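Local coordinates for protein glucokinase (Leishmania braziliensis MHOM/BR/75/M2904, PDB 6EDI) that probably phosphorylates D-glucose at the expense of ATP, as a dimeric glucokinase of the actin-like ATPase superfamily, captured here in an open conformation, at residues 79-92 / 133-147. Residues are numbered along the deposited sequence; the frame is centred on the assembly and turned at random.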
loop_
_atom_site.group_PDB
_atom_site.type_symbol
_atom_site.label_atom_id
_atom_site.label_comp_id
_atom_site.label_asym_id
_atom_site.label_seq_id
_atom_site.Cartn_x
_atom_site.Cartn_y
_atom_site.Cartn_z
ATOM N N SER A 79 14.257 -2.689 -30.499
ATOM C CA SER A 79 13.054 -2.993 -29.716
ATOM C C SER A 79 13.404 -3.896 -28.534
ATOM O O SER A 79 12.715 -4.877 -28.263
ATOM C CB SER A 79 11.982 -3.651 -30.595
ATOM O OG SER A 79 11.525 -2.762 -31.603
ATOM N N ASP A 80 14.485 -3.545 -27.842
ATOM C CA ASP A 80 15.099 -4.408 -26.837
ATOM C C ASP A 80 15.576 -3.571 -25.649
ATOM O O ASP A 80 16.387 -2.654 -25.818
ATOM C CB ASP A 80 16.279 -5.165 -27.467
ATOM C CG ASP A 80 16.901 -6.204 -26.535
ATOM O OD1 ASP A 80 16.744 -6.111 -25.295
ATOM O OD2 ASP A 80 17.579 -7.118 -27.050
ATOM N N ILE A 81 15.096 -3.915 -24.451
ATOM C CA ILE A 81 15.382 -3.145 -23.232
ATOM C C ILE A 81 16.860 -3.159 -22.848
ATOM O O ILE A 81 17.342 -2.252 -22.164
ATOM C CB ILE A 81 14.536 -3.653 -22.026
ATOM C CG1 ILE A 81 14.478 -2.603 -20.916
ATOM C CG2 ILE A 81 15.079 -4.967 -21.491
ATOM C CD1 ILE A 81 13.737 -1.353 -21.324
ATOM N N ARG A 82 17.575 -4.197 -23.275
ATOM C CA ARG A 82 18.994 -4.339 -22.953
ATOM C C ARG A 82 19.829 -3.308 -23.703
ATOM O O ARG A 82 20.991 -3.083 -23.379
ATOM C CB ARG A 82 19.469 -5.761 -23.266
ATOM C CG ARG A 82 18.810 -6.829 -22.391
ATOM C CD ARG A 82 18.944 -8.224 -22.967
ATOM N NE ARG A 82 18.156 -8.392 -24.186
ATOM C CZ ARG A 82 17.984 -9.555 -24.810
ATOM N NH1 ARG A 82 18.548 -10.655 -24.332
ATOM N NH2 ARG A 82 17.254 -9.616 -25.916
ATOM N N GLN A 83 19.225 -2.665 -24.696
ATOM C CA GLN A 83 19.887 -1.573 -25.410
ATOM C C GLN A 83 20.163 -0.366 -24.499
ATOM O O GLN A 83 20.964 0.497 -24.840
ATOM C CB GLN A 83 19.089 -1.158 -26.655
ATOM C CG GLN A 83 19.850 -0.232 -27.609
ATOM C CD GLN A 83 19.181 -0.077 -28.970
ATOM O OE1 GLN A 83 18.034 -0.491 -29.168
ATOM N NE2 GLN A 83 19.903 0.514 -29.919
ATOM N N LEU A 84 19.527 -0.315 -23.326
ATOM C CA LEU A 84 19.850 0.737 -22.362
ATOM C C LEU A 84 21.348 0.715 -22.047
ATOM O O LEU A 84 21.954 1.762 -21.866
ATOM C CB LEU A 84 19.024 0.605 -21.069
ATOM C CG LEU A 84 17.504 0.749 -21.199
ATOM C CD1 LEU A 84 16.850 0.833 -19.844
ATOM C CD2 LEU A 84 17.165 1.980 -21.987
ATOM N N LEU A 85 21.942 -0.479 -22.017
ATOM C CA LEU A 85 23.364 -0.628 -21.692
ATOM C C LEU A 85 24.250 0.121 -22.681
ATOM O O LEU A 85 25.206 0.798 -22.291
ATOM C CB LEU A 85 23.772 -2.104 -21.625
ATOM C CG LEU A 85 23.559 -2.813 -20.287
ATOM C CD1 LEU A 85 22.087 -2.925 -19.972
ATOM C CD2 LEU A 85 24.200 -4.194 -20.271
ATOM N N GLU A 86 23.925 0.001 -23.960
ATOM C CA GLU A 86 24.636 0.744 -24.987
ATOM C C GLU A 86 24.534 2.225 -24.691
ATOM O O GLU A 86 25.535 2.942 -24.731
ATOM C CB GLU A 86 24.039 0.460 -26.358
ATOM C CG GLU A 86 23.894 -1.012 -26.656
ATOM C CD GLU A 86 23.722 -1.277 -28.124
ATOM O OE1 GLU A 86 23.537 -0.304 -28.890
ATOM O OE2 GLU A 86 23.781 -2.463 -28.508
ATOM N N PHE A 87 23.320 2.674 -24.375
ATOM C CA PHE A 87 23.064 4.096 -24.152
ATOM C C PHE A 87 23.861 4.633 -22.960
ATOM O O PHE A 87 24.488 5.688 -23.049
ATOM C CB PHE A 87 21.569 4.369 -23.949
ATOM C CG PHE A 87 20.700 3.922 -25.092
ATOM C CD1 PHE A 87 21.215 3.805 -26.375
ATOM C CD2 PHE A 87 19.365 3.605 -24.872
ATOM C CE1 PHE A 87 20.415 3.382 -27.428
ATOM C CE2 PHE A 87 18.548 3.187 -25.915
ATOM C CZ PHE A 87 19.075 3.077 -27.202
ATOM N N PHE A 88 23.832 3.905 -21.849
ATOM C CA PHE A 88 24.565 4.338 -20.666
ATOM C C PHE A 88 26.059 4.422 -20.972
ATOM O O PHE A 88 26.738 5.362 -20.553
ATOM C CB PHE A 88 24.309 3.402 -19.488
ATOM C CG PHE A 88 22.873 3.335 -19.072
ATOM C CD1 PHE A 88 22.020 4.417 -19.284
ATOM C CD2 PHE A 88 22.368 2.183 -18.480
ATOM C CE1 PHE A 88 20.673 4.347 -18.906
ATOM C CE2 PHE A 88 21.035 2.099 -18.105
ATOM C CZ PHE A 88 20.186 3.187 -18.316
ATOM N N ASP A 89 26.562 3.454 -21.734
ATOM C CA ASP A 89 27.966 3.485 -22.128
ATOM C C ASP A 89 28.287 4.662 -23.068
ATOM O O ASP A 89 29.314 5.319 -22.900
ATOM C CB ASP A 89 28.412 2.151 -22.725
ATOM C CG ASP A 89 29.918 1.993 -22.711
ATOM O OD1 ASP A 89 30.465 1.657 -21.638
ATOM O OD2 ASP A 89 30.555 2.225 -23.763
ATOM N N GLU A 90 27.413 4.951 -24.032
ATOM C CA GLU A 90 27.619 6.125 -24.890
ATOM C C GLU A 90 27.649 7.434 -24.096
ATOM O O GLU A 90 28.386 8.357 -24.442
ATOM C CB GLU A 90 26.553 6.223 -25.987
ATOM C CG GLU A 90 26.524 5.064 -26.958
ATOM C CD GLU A 90 26.221 5.504 -28.380
ATOM O OE1 GLU A 90 25.045 5.799 -28.691
ATOM O OE2 GLU A 90 27.171 5.559 -29.186
ATOM N N VAL A 91 26.838 7.522 -23.044
ATOM C CA VAL A 91 26.818 8.722 -22.207
ATOM C C VAL A 91 28.117 8.802 -21.420
ATOM O O VAL A 91 28.765 9.856 -21.346
ATOM C CB VAL A 91 25.630 8.711 -21.226
ATOM C CG1 VAL A 91 25.748 9.857 -20.217
ATOM C CG2 VAL A 91 24.315 8.802 -21.978
ATOM N N LEU A 92 28.496 7.662 -20.856
ATOM C CA LEU A 92 29.677 7.566 -20.019
ATOM C C LEU A 92 30.957 7.805 -20.834
ATOM O O LEU A 92 31.794 8.611 -20.443
ATOM C CB LEU A 92 29.695 6.213 -19.301
ATOM C CG LEU A 92 30.217 6.177 -17.863
ATOM C CD1 LEU A 92 30.370 7.580 -17.296
ATOM C CD2 LEU A 92 29.306 5.340 -16.976
ATOM N N LEU A 133 8.685 -4.870 -26.105
ATOM C CA LEU A 133 10.138 -4.836 -26.137
ATOM C C LEU A 133 10.659 -6.208 -25.760
ATOM O O LEU A 133 9.974 -6.979 -25.079
ATOM C CB LEU A 133 10.698 -3.788 -25.167
ATOM C CG LEU A 133 10.421 -2.316 -25.452
ATOM C CD1 LEU A 133 10.867 -1.460 -24.283
ATOM C CD2 LEU A 133 11.150 -1.909 -26.711
ATOM N N LYS A 134 11.879 -6.493 -26.196
ATOM C CA LYS A 134 12.559 -7.737 -25.873
ATOM C C LYS A 134 13.405 -7.578 -24.609
ATOM O O LYS A 134 13.807 -6.472 -24.261
ATOM C CB LYS A 134 13.483 -8.095 -27.033
ATOM C CG LYS A 134 13.790 -9.556 -27.138
ATOM C CD LYS A 134 13.322 -10.104 -28.469
ATOM C CE LYS A 134 12.752 -11.503 -28.276
ATOM N NZ LYS A 134 13.598 -12.304 -27.350
ATOM N N GLY A 135 13.684 -8.684 -23.928
ATOM C CA GLY A 135 14.709 -8.687 -22.903
ATOM C C GLY A 135 14.234 -8.343 -21.507
ATOM O O GLY A 135 13.083 -7.945 -21.294
ATOM N N ILE A 136 15.146 -8.497 -20.557
ATOM C CA ILE A 136 14.899 -8.128 -19.173
ATOM C C ILE A 136 15.868 -7.023 -18.766
ATOM O O ILE A 136 17.058 -7.080 -19.089
ATOM C CB ILE A 136 15.059 -9.349 -18.248
ATOM C CG1 ILE A 136 14.147 -10.488 -18.717
ATOM C CG2 ILE A 136 14.803 -8.972 -16.783
ATOM C CD1 ILE A 136 12.675 -10.129 -18.773
ATOM N N ALA A 137 15.351 -5.993 -18.102
ATOM C CA ALA A 137 16.200 -4.963 -17.517
ATOM C C ALA A 137 16.698 -5.484 -16.187
ATOM O O ALA A 137 15.894 -5.826 -15.319
ATOM C CB ALA A 137 15.421 -3.685 -17.312
ATOM N N ARG A 138 18.013 -5.564 -16.027
ATOM C CA ARG A 138 18.589 -5.944 -14.743
ATOM C C ARG A 138 19.454 -4.802 -14.239
ATOM O O ARG A 138 20.445 -4.446 -14.875
ATOM C CB ARG A 138 19.397 -7.242 -14.867
ATOM C CG ARG A 138 18.546 -8.402 -15.358
ATOM C CD ARG A 138 19.289 -9.740 -15.390
ATOM N NE ARG A 138 18.431 -10.793 -15.932
ATOM C CZ ARG A 138 18.107 -10.886 -17.220
ATOM N NH1 ARG A 138 18.572 -9.993 -18.084
ATOM N NH2 ARG A 138 17.314 -11.860 -17.651
ATOM N N LEU A 139 19.059 -4.225 -13.106
ATOM C CA LEU A 139 19.751 -3.073 -12.536
ATOM C C LEU A 139 21.244 -3.342 -12.320
ATOM O O LEU A 139 22.088 -2.469 -12.551
ATOM C CB LEU A 139 19.091 -2.671 -11.211
ATOM C CG LEU A 139 19.750 -1.508 -10.478
ATOM C CD1 LEU A 139 19.529 -0.226 -11.245
ATOM C CD2 LEU A 139 19.236 -1.389 -9.044
ATOM N N VAL A 140 21.560 -4.558 -11.893
ATOM C CA VAL A 140 22.943 -4.944 -11.612
ATOM C C VAL A 140 23.866 -4.847 -12.845
ATOM O O VAL A 140 25.077 -4.661 -12.705
ATOM C CB VAL A 140 23.000 -6.367 -11.009
ATOM C CG1 VAL A 140 22.633 -7.403 -12.053
ATOM C CG2 VAL A 140 24.378 -6.650 -10.423
ATOM N N ASP A 141 23.301 -4.956 -14.048
ATOM C CA ASP A 141 24.112 -4.862 -15.268
ATOM C C ASP A 141 24.493 -3.426 -15.629
ATOM O O ASP A 141 25.287 -3.200 -16.546
ATOM C CB ASP A 141 23.391 -5.503 -16.459
ATOM C CG ASP A 141 23.289 -7.013 -16.344
ATOM O OD1 ASP A 141 23.901 -7.589 -15.417
ATOM O OD2 ASP A 141 22.597 -7.622 -17.189
ATOM N N TYR A 142 23.919 -2.461 -14.914
ATOM C CA TYR A 142 24.052 -1.053 -15.278
ATOM C C TYR A 142 25.340 -0.446 -14.741
ATOM O O TYR A 142 25.821 -0.857 -13.683
ATOM C CB TYR A 142 22.853 -0.248 -14.763
ATOM C CG TYR A 142 21.543 -0.580 -15.441
ATOM C CD1 TYR A 142 21.494 -1.436 -16.539
ATOM C CD2 TYR A 142 20.357 -0.029 -14.984
ATOM C CE1 TYR A 142 20.304 -1.742 -17.155
ATOM C CE2 TYR A 142 19.157 -0.316 -15.591
ATOM C CZ TYR A 142 19.136 -1.175 -16.677
ATOM O OH TYR A 142 17.946 -1.473 -17.286
ATOM N N PRO A 143 25.900 0.534 -15.476
ATOM C CA PRO A 143 27.115 1.283 -15.128
ATOM C C PRO A 143 27.064 1.878 -13.736
ATOM O O PRO A 143 26.251 2.763 -13.483
ATOM C CB PRO A 143 27.092 2.434 -16.128
ATOM C CG PRO A 143 26.450 1.867 -17.324
ATOM C CD PRO A 143 25.393 0.923 -16.809
ATOM N N VAL A 144 27.952 1.431 -12.858
ATOM C CA VAL A 144 27.960 1.882 -11.480
ATOM C C VAL A 144 28.201 3.390 -11.354
ATOM O O VAL A 144 27.749 4.028 -10.401
ATOM C CB VAL A 144 28.975 1.061 -10.664
ATOM C CG1 VAL A 144 30.067 1.950 -10.078
ATOM C CG2 VAL A 144 28.257 0.289 -9.619
ATOM N N GLU A 145 28.893 3.962 -12.331
ATOM C CA GLU A 145 29.146 5.391 -12.306
ATOM C C GLU A 145 27.860 6.182 -12.531
ATOM O O GLU A 145 27.746 7.329 -12.090
ATOM C CB GLU A 145 30.192 5.756 -13.362
ATOM C CG GLU A 145 31.489 4.961 -13.246
ATOM C CD GLU A 145 32.357 5.076 -14.486
ATOM O OE1 GLU A 145 32.117 4.322 -15.452
ATOM O OE2 GLU A 145 33.278 5.922 -14.499
ATOM N N LEU A 146 26.896 5.583 -13.229
ATOM C CA LEU A 146 25.599 6.236 -13.416
ATOM C C LEU A 146 24.582 5.714 -12.418
ATOM O O LEU A 146 23.615 6.403 -12.089
ATOM C CB LEU A 146 25.074 6.055 -14.846
ATOM C CG LEU A 146 25.968 6.667 -15.919
ATOM C CD1 LEU A 146 25.351 6.553 -17.302
ATOM C CD2 LEU A 146 26.270 8.124 -15.586
ATOM N N PHE A 147 24.808 4.502 -11.926
ATOM C CA PHE A 147 23.876 3.892 -10.986
ATOM C C PHE A 147 24.606 3.341 -9.775
ATOM O O PHE A 147 24.912 2.140 -9.722
ATOM C CB PHE A 147 23.042 2.805 -11.674
ATOM C CG PHE A 147 22.265 3.315 -12.862
ATOM C CD1 PHE A 147 22.837 3.331 -14.132
ATOM C CD2 PHE A 147 20.974 3.810 -12.699
ATOM C CE1 PHE A 147 22.130 3.821 -15.225
ATOM C CE2 PHE A 147 20.258 4.298 -13.776
ATOM C CZ PHE A 147 20.835 4.304 -15.049
HETATM O O HOH W 1 18.131 -2.757 -19.620
#
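Phe88 drives the edge of its ring into the face of Tyr142, CE2 standing over the ring centre 3.8 Å from CG of Tyr142, the two planes inclined at 76°. Phe88 in turn offers a face to Phe147, whose edge comes down on it with CE1 3.5 Å from CE2 of Phe88, so the three rings form an aromatic cluster of two edge-to-face pairs. The CB of Phe88 points toward 133-147 and meets CG of Pro143 at 3.4 Å; with CG anti to the carbonyl carbon (chi1 -61°), the ring lies against both Tyr142 and Phe147. One turn later, CD2 of Leu92 fits among Pro143, Leu146 and the CB of Glu145. Leu85 sets CD1 against the edge of the Tyr142 ring, near its plane. The hydroxyl of Tyr142 reaches a water lying in its ring plane, which donates to Ile81 O and links the phenol to that backbone carbonyl. Farther back a single beta bridge pairs Asp80 with Lys134: Lys134 N gives a bond to Ser79 O (2.8 Å) and Ile81 N one to Lys134 O (2.9 Å). Asp80 also makes an Asx turn, OD1 accepting from Arg82 N. The same OD1 uses its syn lone pair for Arg82 NE, nearly straight at 175°, while NH2 closes the salt bridge to OD2 from above the carboxylate plane; held side-on, the guanidinium lays one face over CA of Gly135. Lys78 gives Asp80 a second cationic partner. Ile81 packs CG1 against CB of Ala137 in strand 137-138, which pairs with strand 126-127. Leu84, Phe88, Tyr142 and Phe147 all rest on Val115: helix 84-98 and the chain 137-147 cover one face of the mixed sheet of an actin-like ATPase domain, over strands 51-58, 110-117 and 152-156.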